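Local coordinates for protein transcriptional activator ToxR (Vibrio vulnificus, PDB 6UTC) that activates transcription as a membrane-spanning regulator, whose periplasmic sensor domain, the part described here, interacts with ToxS and with bile salts, at residues 17-22 with 27-32; 77-80 with 86-89. All blocks are in the same frame, centred on the assembly; numbering follows the deposited sequence.

Contact 1: residues 17-22 with 27-32; sequences RLLENV and VLTPLN. With SO4 (sulfate ion), chain B.
Arg-17 lies alongside Thr-29, both side chains running the same way, and the Thr-29 methyl CG2 sits over the centre of the guanidinium, 3.5 Å from Arg-17 CZ. The arginine places CG between its own backbone N and carbonyl carbon (chi1 57°), then runs extended to NE. At the edge of the flat group, NE gives a weak bond to Leu-31 O, while NH1 and NH2 both donate to O2 of a sulfate, NH2 lying 2.9 Å from sulfate O2. NH2 also bonds His-33 O, so a long side chain with five N-H groups can meet two carbonyls and an anion at once.

Leu-19 covers the same methyl with CD2, 3.8 Å from Thr-29 CG2. Beneath these groups the strands pair antiparallel, Arg-17 N to Thr-29 O at 2.8 Å and Thr-29 N back to Arg-17 O. At Leu-19 and Glu-20 the ladder slips by one residue, a classic beta bulge: both N-H groups turn to Val-27 O, each bond weak, and Val-27 N regains Glu-20 O at 2.8 Å.

Further out, Thr-29 OG1 bonds Ala-65 O and Glu-20 pairs with Arg-44 of helix 40-52. The Arg-17 guanidinium and the Leu-36 and Gln-37 N-H groups together can hold an anion here, and the sulfate, probably from the crystallisation liquor, probably offsets the arginine's charge in this crystal.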
ATOM      1  N   ARG A  17       1.727  -0.912 -13.257  1.00 12.92           N
ATOM      2  CA  ARG A  17       0.598  -1.779 -13.546  1.00 13.64           C
ATOM      3  C   ARG A  17      -0.262  -1.896 -12.295  1.00 13.84           C
ATOM      4  O   ARG A  17       0.237  -1.792 -11.166  1.00 13.98           O
ATOM      5  CB  ARG A  17       1.048  -3.167 -14.024  1.00 14.85           C
ATOM      6  CG  ARG A  17       1.962  -3.945 -13.078  1.00 14.23           C
ATOM      7  CD  ARG A  17       2.446  -5.245 -13.742  1.00 15.91           C
ATOM      8  NE  ARG A  17       3.429  -5.950 -12.911  1.00 18.75           N
ATOM      9  CZ  ARG A  17       3.102  -6.815 -11.960  1.00 16.88           C
ATOM     10  NH1 ARG A  17       1.823  -7.046 -11.706  1.00 17.51           N
ATOM     11  NH2 ARG A  17       4.034  -7.419 -11.228  1.00 16.11           N
ATOM     12  N   LEU A  18      -1.568  -2.091 -12.503  1.00 14.34           N
ATOM     13  CA  LEU A  18      -2.540  -2.131 -11.412  1.00 14.15           C
ATOM     14  C   LEU A  18      -2.692  -3.552 -10.891  1.00 16.66           C
ATOM     15  O   LEU A  18      -3.288  -4.402 -11.561  1.00 19.47           O
ATOM     16  CB  LEU A  18      -3.889  -1.607 -11.891  1.00 18.80           C
ATOM     17  CG  LEU A  18      -5.027  -1.557 -10.863  1.00 17.64           C
ATOM     18  CD1 LEU A  18      -4.759  -0.568  -9.765  1.00 20.18           C
ATOM     19  CD2 LEU A  18      -6.334  -1.226 -11.578  1.00 22.00           C
ATOM     20  N   LEU A  19      -2.182  -3.801  -9.682  1.00 15.53           N
ATOM     21  CA  LEU A  19      -2.420  -5.082  -9.030  1.00 17.08           C
ATOM     22  C   LEU A  19      -3.882  -5.257  -8.664  1.00 18.42           C
ATOM     23  O   LEU A  19      -4.453  -6.336  -8.859  1.00 21.86           O
ATOM     24  CB  LEU A  19      -1.566  -5.190  -7.777  1.00 20.25           C
ATOM     25  CG  LEU A  19      -0.072  -5.235  -8.019  1.00 19.60           C
ATOM     26  CD1 LEU A  19       0.671  -5.375  -6.703  1.00 21.69           C
ATOM     27  CD2 LEU A  19       0.269  -6.401  -8.930  1.00 25.26           C
ATOM     28  N   GLU A  20      -4.502  -4.218  -8.125  1.00 17.74           N
ATOM     29  CA  GLU A  20      -5.881  -4.309  -7.684  1.00 17.33           C
ATOM     30  C   GLU A  20      -6.323  -2.921  -7.271  1.00 17.29           C
ATOM     31  O   GLU A  20      -5.524  -2.149  -6.742  1.00 17.47           O
ATOM     32  CB  GLU A  20      -5.991  -5.257  -6.482  1.00 21.04           C
ATOM     33  CG  GLU A  20      -7.408  -5.545  -6.034  1.00 23.36           C
ATOM     34  CD  GLU A  20      -7.472  -6.735  -5.106  1.00 21.01           C
ATOM     35  OE1 GLU A  20      -6.912  -7.792  -5.462  1.00 22.65           O
ATOM     36  OE2 GLU A  20      -8.067  -6.591  -4.017  1.00 22.39           O
ATOM     37  N   ASN A  21      -7.585  -2.608  -7.519  1.00 19.65           N
ATOM     38  CA  ASN A  21      -8.210  -1.455  -6.899  1.00 20.55           C
ATOM     39  C   ASN A  21      -8.861  -1.936  -5.608  1.00 19.76           C
ATOM     40  O   ASN A  21      -9.768  -2.779  -5.642  1.00 24.03           O
ATOM     41  CB  ASN A  21      -9.254  -0.840  -7.830  1.00 22.85           C
ATOM     42  CG  ASN A  21      -9.722   0.501  -7.352  1.00 29.02           C
ATOM     43  OD1 ASN A  21     -10.330   0.613  -6.289  1.00 27.91           O
ATOM     44  ND2 ASN A  21      -9.435   1.542  -8.128  1.00 33.42           N
ATOM     45  N   VAL A  22      -8.372  -1.446  -4.476  1.00 17.60           N
ATOM     46  CA  VAL A  22      -8.861  -1.863  -3.164  1.00 19.10           C
ATOM     47  C   VAL A  22      -9.631  -0.684  -2.578  1.00 19.42           C
ATOM     48  O   VAL A  22      -9.030   0.265  -2.067  1.00 20.48           O
ATOM     49  CB  VAL A  22      -7.718  -2.301  -2.243  1.00 17.28           C
ATOM     50  CG1 VAL A  22      -8.272  -2.742  -0.900  1.00 21.01           C
ATOM     51  CG2 VAL A  22      -6.921  -3.429  -2.874  1.00 20.12           C
ATOM     52  N   VAL A  27      -3.778  -0.071  -6.040  1.00 13.23           N
ATOM     53  CA  VAL A  27      -2.561  -0.756  -5.623  1.00 14.11           C
ATOM     54  C   VAL A  27      -1.746  -1.013  -6.880  1.00 13.58           C
ATOM     55  O   VAL A  27      -2.148  -1.803  -7.732  1.00 13.72           O
ATOM     56  CB  VAL A  27      -2.859  -2.053  -4.868  1.00 15.45           C
ATOM     57  CG1 VAL A  27      -1.556  -2.724  -4.460  1.00 17.44           C
ATOM     58  CG2 VAL A  27      -3.736  -1.762  -3.656  1.00 16.74           C
ATOM     59  N   LEU A  28      -0.607  -0.348  -6.980  1.00 12.51           N
ATOM     60  CA  LEU A  28       0.214  -0.321  -8.182  1.00 12.83           C
ATOM     61  C   LEU A  28       1.583  -0.903  -7.894  1.00 12.68           C
ATOM     62  O   LEU A  28       2.050  -0.884  -6.753  1.00 14.03           O
ATOM     63  CB  LEU A  28       0.426   1.118  -8.645  1.00 14.03           C
ATOM     64  CG  LEU A  28      -0.823   1.921  -8.973  1.00 14.23           C
ATOM     65  CD1 LEU A  28      -0.459   3.393  -9.122  1.00 16.79           C
ATOM     66  CD2 LEU A  28      -1.456   1.393 -10.248  1.00 15.78           C
ATOM     67  N   THR A  29       2.228  -1.414  -8.939  1.00 12.35           N
ATOM     68  CA  THR A  29       3.620  -1.827  -8.843  1.00 12.92           C
ATOM     69  C   THR A  29       4.284  -1.472 -10.164  1.00 12.43           C
ATOM     70  O   THR A  29       3.596  -1.378 -11.185  1.00 13.23           O
ATOM     71  CB  THR A  29       3.740  -3.328  -8.508  1.00 14.31           C
ATOM     72  OG1 THR A  29       5.081  -3.647  -8.128  1.00 14.10           O
ATOM     73  CG2 THR A  29       3.351  -4.216  -9.668  1.00 12.70           C
ATOM     74  N   PRO A  30       5.594  -1.229 -10.182  1.00 13.47           N
ATOM     75  CA  PRO A  30       6.251  -0.946 -11.461  1.00 14.45           C
ATOM     76  C   PRO A  30       5.967  -2.049 -12.477  1.00 13.78           C
ATOM     77  O   PRO A  30       5.824  -3.225 -12.132  1.00 13.96           O
ATOM     78  CB  PRO A  30       7.738  -0.873 -11.087  1.00 15.07           C
ATOM     79  CG  PRO A  30       7.722  -0.420  -9.659  1.00 15.42           C
ATOM     80  CD  PRO A  30       6.539  -1.142  -9.053  1.00 14.10           C
ATOM     81  N   LEU A  31       5.885  -1.644 -13.751  1.00 15.15           N
ATOM     82  CA  LEU A  31       5.431  -2.520 -14.834  1.00 14.71           C
ATOM     83  C   LEU A  31       6.071  -3.895 -14.774  1.00 13.68           C
ATOM     84  O   LEU A  31       5.388  -4.923 -14.855  1.00 14.99           O
ATOM     85  CB  LEU A  31       5.751  -1.880 -16.185  1.00 17.89           C
ATOM     86  CG  LEU A  31       5.444  -2.761 -17.397  1.00 19.36           C
ATOM     87  CD1 LEU A  31       3.949  -3.024 -17.504  1.00 20.73           C
ATOM     88  CD2 LEU A  31       5.964  -2.096 -18.661  1.00 20.91           C
ATOM     89  N   ASN A  32       7.391  -3.936 -14.653  1.00 14.13           N
ATOM     90  CA  ASN A  32       8.092  -5.201 -14.715  1.00 14.31           C
ATOM     91  C   ASN A  32       8.531  -5.721 -13.356  1.00 13.41           C
ATOM     92  O   ASN A  32       9.341  -6.654 -13.291  1.00 15.15           O
ATOM     93  CB  ASN A  32       9.247  -5.116 -15.709  1.00 18.20           C
ATOM     94  CG  ASN A  32       8.751  -5.038 -17.138  1.00 18.97           C
ATOM     95  OD1 ASN A  32       7.970  -5.880 -17.564  1.00 24.46           O
ATOM     96  ND2 ASN A  32       9.150  -4.008 -17.848  1.00 24.17           N
TER
HETATM   97  S   SO4 B 301       1.479 -10.128 -10.059  1.00 21.94           S
HETATM   98  O1  SO4 B 301       2.154 -10.729 -11.207  1.00 28.16           O
HETATM   99  O2  SO4 B 301       2.305  -9.062  -9.502  1.00 20.42           O
HETATM  100  O3  SO4 B 301       1.317 -11.165  -9.034  1.00 24.37           O
HETATM  101  O4  SO4 B 301       0.182  -9.614 -10.483  1.00 26.44           O

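Contact 2: residues 77-80 with 86-89; sequences YIHT and ENVT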
ATOM      1  N   TYR A  77       2.187   4.953   0.333  1.00 13.19           N
ATOM      2  CA  TYR A  77       0.867   5.560   0.213  1.00 12.61           C
ATOM      3  C   TYR A  77       1.007   6.977  -0.309  1.00 13.43           C
ATOM      4  O   TYR A  77       1.729   7.793   0.282  1.00 15.41           O
ATOM      5  CB  TYR A  77       0.194   5.581   1.579  1.00 14.58           C
ATOM      6  CG  TYR A  77      -0.377   4.245   1.980  1.00 13.65           C
ATOM      7  CD1 TYR A  77      -1.648   3.879   1.585  1.00 16.84           C
ATOM      8  CD2 TYR A  77       0.362   3.351   2.737  1.00 16.94           C
ATOM      9  CE1 TYR A  77      -2.186   2.657   1.937  1.00 16.10           C
ATOM     10  CE2 TYR A  77      -0.169   2.118   3.099  1.00 19.67           C
ATOM     11  CZ  TYR A  77      -1.446   1.792   2.698  1.00 16.94           C
ATOM     12  OH  TYR A  77      -1.983   0.567   3.050  1.00 18.23           O
ATOM     13  N   ILE A  78       0.324   7.266  -1.406  0.52 12.25           N
ATOM     14  CA  ILE A  78       0.377   8.567  -2.051  0.52 12.74           C
ATOM     15  C   ILE A  78      -0.996   9.209  -1.948  0.52 13.76           C
ATOM     16  O   ILE A  78      -2.016   8.581  -2.266  0.52 12.28           O
ATOM     17  CB  ILE A  78       0.847   8.448  -3.509  0.52 12.96           C
ATOM     18  CG1 ILE A  78       2.280   7.902  -3.542  0.52 15.51           C
ATOM     19  CG2 ILE A  78       0.762   9.804  -4.207  0.52 14.62           C
ATOM     20  CD1 ILE A  78       2.745   7.424  -4.903  0.52 16.71           C
ATOM     21  N   HIS A  79      -1.015  10.439  -1.468  1.00 13.02           N
ATOM     22  CA  HIS A  79      -2.238  11.209  -1.298  1.00 14.23           C
ATOM     23  C   HIS A  79      -2.374  12.248  -2.405  1.00 13.05           C
ATOM     24  O   HIS A  79      -1.477  12.457  -3.219  1.00 14.58           O
ATOM     25  CB  HIS A  79      -2.228  11.863   0.085  1.00 13.38           C
ATOM     26  CG  HIS A  79      -2.316  10.871   1.198  1.00 13.72           C
ATOM     27  ND1 HIS A  79      -3.477  10.645   1.906  1.00 15.86           N
ATOM     28  CD2 HIS A  79      -1.399  10.007   1.689  1.00 14.38           C
ATOM     29  CE1 HIS A  79      -3.263   9.689   2.794  1.00 17.15           C
ATOM     30  NE2 HIS A  79      -2.015   9.280   2.679  1.00 15.17           N
ATOM     31  N   THR A  80      -3.532  12.906  -2.434  1.00 16.26           N
ATOM     32  CA  THR A  80      -3.650  14.074  -3.291  1.00 16.43           C
ATOM     33  C   THR A  80      -2.619  15.113  -2.854  1.00 17.12           C
ATOM     34  O   THR A  80      -2.165  15.126  -1.706  1.00 15.83           O
ATOM     35  CB  THR A  80      -5.057  14.671  -3.191  1.00 18.21           C
ATOM     36  OG1 THR A  80      -5.280  15.131  -1.858  1.00 19.62           O
ATOM     37  CG2 THR A  80      -6.126  13.644  -3.572  1.00 20.61           C
ATOM     38  N   GLU A  86       0.718  13.689   4.243  1.00 14.69           N
ATOM     39  CA  GLU A  86       0.346  12.391   4.767  1.00 15.72           C
ATOM     40  C   GLU A  86       0.989  11.241   4.007  1.00 15.00           C
ATOM     41  O   GLU A  86       0.818  10.087   4.413  1.00 15.69           O
ATOM     42  CB  GLU A  86      -1.177  12.249   4.753  1.00 16.44           C
ATOM     43  CG  GLU A  86      -1.877  13.399   5.472  1.00 19.41           C
ATOM     44  CD  GLU A  86      -3.381  13.241   5.548  1.00 24.82           C
ATOM     45  OE1 GLU A  86      -3.852  12.169   5.981  1.00 27.77           O
ATOM     46  OE2 GLU A  86      -4.099  14.193   5.172  1.00 26.52           O
ATOM     47  N   ASN A  87       1.736  11.514   2.940  1.00 13.63           N
ATOM     48  CA  ASN A  87       2.370  10.418   2.213  1.00 12.62           C
ATOM     49  C   ASN A  87       3.316   9.672   3.138  1.00 14.69           C
ATOM     50  O   ASN A  87       4.078  10.283   3.894  1.00 14.31           O
ATOM     51  CB  ASN A  87       3.206  10.954   1.056  1.00 14.04           C
ATOM     52  CG  ASN A  87       2.373  11.568  -0.038  1.00 13.92           C
ATOM     53  OD1 ASN A  87       1.154  11.450  -0.042  1.00 14.76           O
ATOM     54  ND2 ASN A  87       3.032  12.219  -0.982  1.00 16.10           N
ATOM     55  N   VAL A  88       3.311   8.343   3.042  1.00 14.61           N
ATOM     56  CA  VAL A  88       4.178   7.542   3.894  1.00 14.74           C
ATOM     57  C   VAL A  88       4.705   6.330   3.152  1.00 15.00           C
ATOM     58  O   VAL A  88       4.027   5.743   2.297  1.00 15.48           O
ATOM     59  CB  VAL A  88       3.506   7.075   5.198  1.00 16.38           C
ATOM     60  CG1 VAL A  88       3.246   8.230   6.117  1.00 18.89           C
ATOM     61  CG2 VAL A  88       2.240   6.328   4.887  1.00 18.63           C
ATOM     62  N   THR A  89       5.934   5.969   3.490  1.00 14.53           N
ATOM     63  CA  THR A  89       6.499   4.672   3.169  1.00 15.52           C
ATOM     64  C   THR A  89       6.382   3.791   4.400  1.00 16.82           C
ATOM     65  O   THR A  89       6.862   4.162   5.481  1.00 18.65           O
ATOM     66  CB  THR A  89       7.971   4.805   2.806  1.00 17.21           C
ATOM     67  OG1 THR A  89       8.123   5.742   1.745  1.00 21.06           O
ATOM     68  CG2 THR A  89       8.505   3.464   2.341  1.00 18.84           C
TER
HETATM   69  O   HOH W   1       1.216  13.407  -3.014  1.00 16.77           O
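Asn-87 reaches across to His-79 as if to prolong the strand pairing with its side chain: OD1 accepts the backbone N-H of His-79 at 2.8 Å, the donor tilted 31° from the amide's carbonyl plane. With CG beside its backbone N (chi1 -68°) and the amide hardly twisted about the next bond, the asparagine presents OD1 to that N-H and also to the edge of the imidazole, 3.4 Å from His-79 CD2. Ring and amide are nearly coplanar, the amide running counter to the ring alongside its edge. ND2 donates to a water that in turn donates to His-79 O, so both ends of the short amide serve the backbone of one residue.

These segments lie at the connecting end of the beta hairpin formed by strands 72-78 and 88-93, the latter outermost in the sheet. Tyr-77 and Val-88 make an antiparallel hydrogen-bonded pair here, with Tyr-77 N 2.8 Å from Val-88 O and Val-88 N returning a bond to Tyr-77 O. Val-88 turns CG2 into the position between backbone N and carbonyl carbon, bringing that methyl within 4.0 Å of Tyr-77 CB. The tyrosine ring turns off to stack on Tyr-50 of helix 40-52, a place for a broad aromatic.

Over one face of the His-79 ring comes Glu-86 CB, 3.7 Å from the centroid in a CH-pi contact. The glutamate then extends past the ring, and OE2 bonds Ser-58 OG. His-79 NE2 bonds Tyr-50 OH and ND1 makes a weak bond to Ser-58 O; with Glu-86 CB over one face, these probably restrict the ring's rotation.

Contacts 1 and 2 each join the two arms of a beta hairpin at one margin of the same mixed five-stranded sheet: 17-22 with 27-32 includes one outermost strand and 86-89 runs into the other. Their centres are about 16 Å apart and they do not touch. Both are partly buried and both lean on helix 40-52, through Glu-20, Val-22 and Val-27 in contact 1 and through Tyr-77, His-79 and Val-88 in contact 2. Contact 1 buries more surface and has two solvent-exposed residues among those that touch; its register is shifted by a bulge, and its charged end meets an anion. Contact 2 has one bridge pair, supplemented by an asparagine amide and a water on the backbone of His-79, with the imidazole packed beside them.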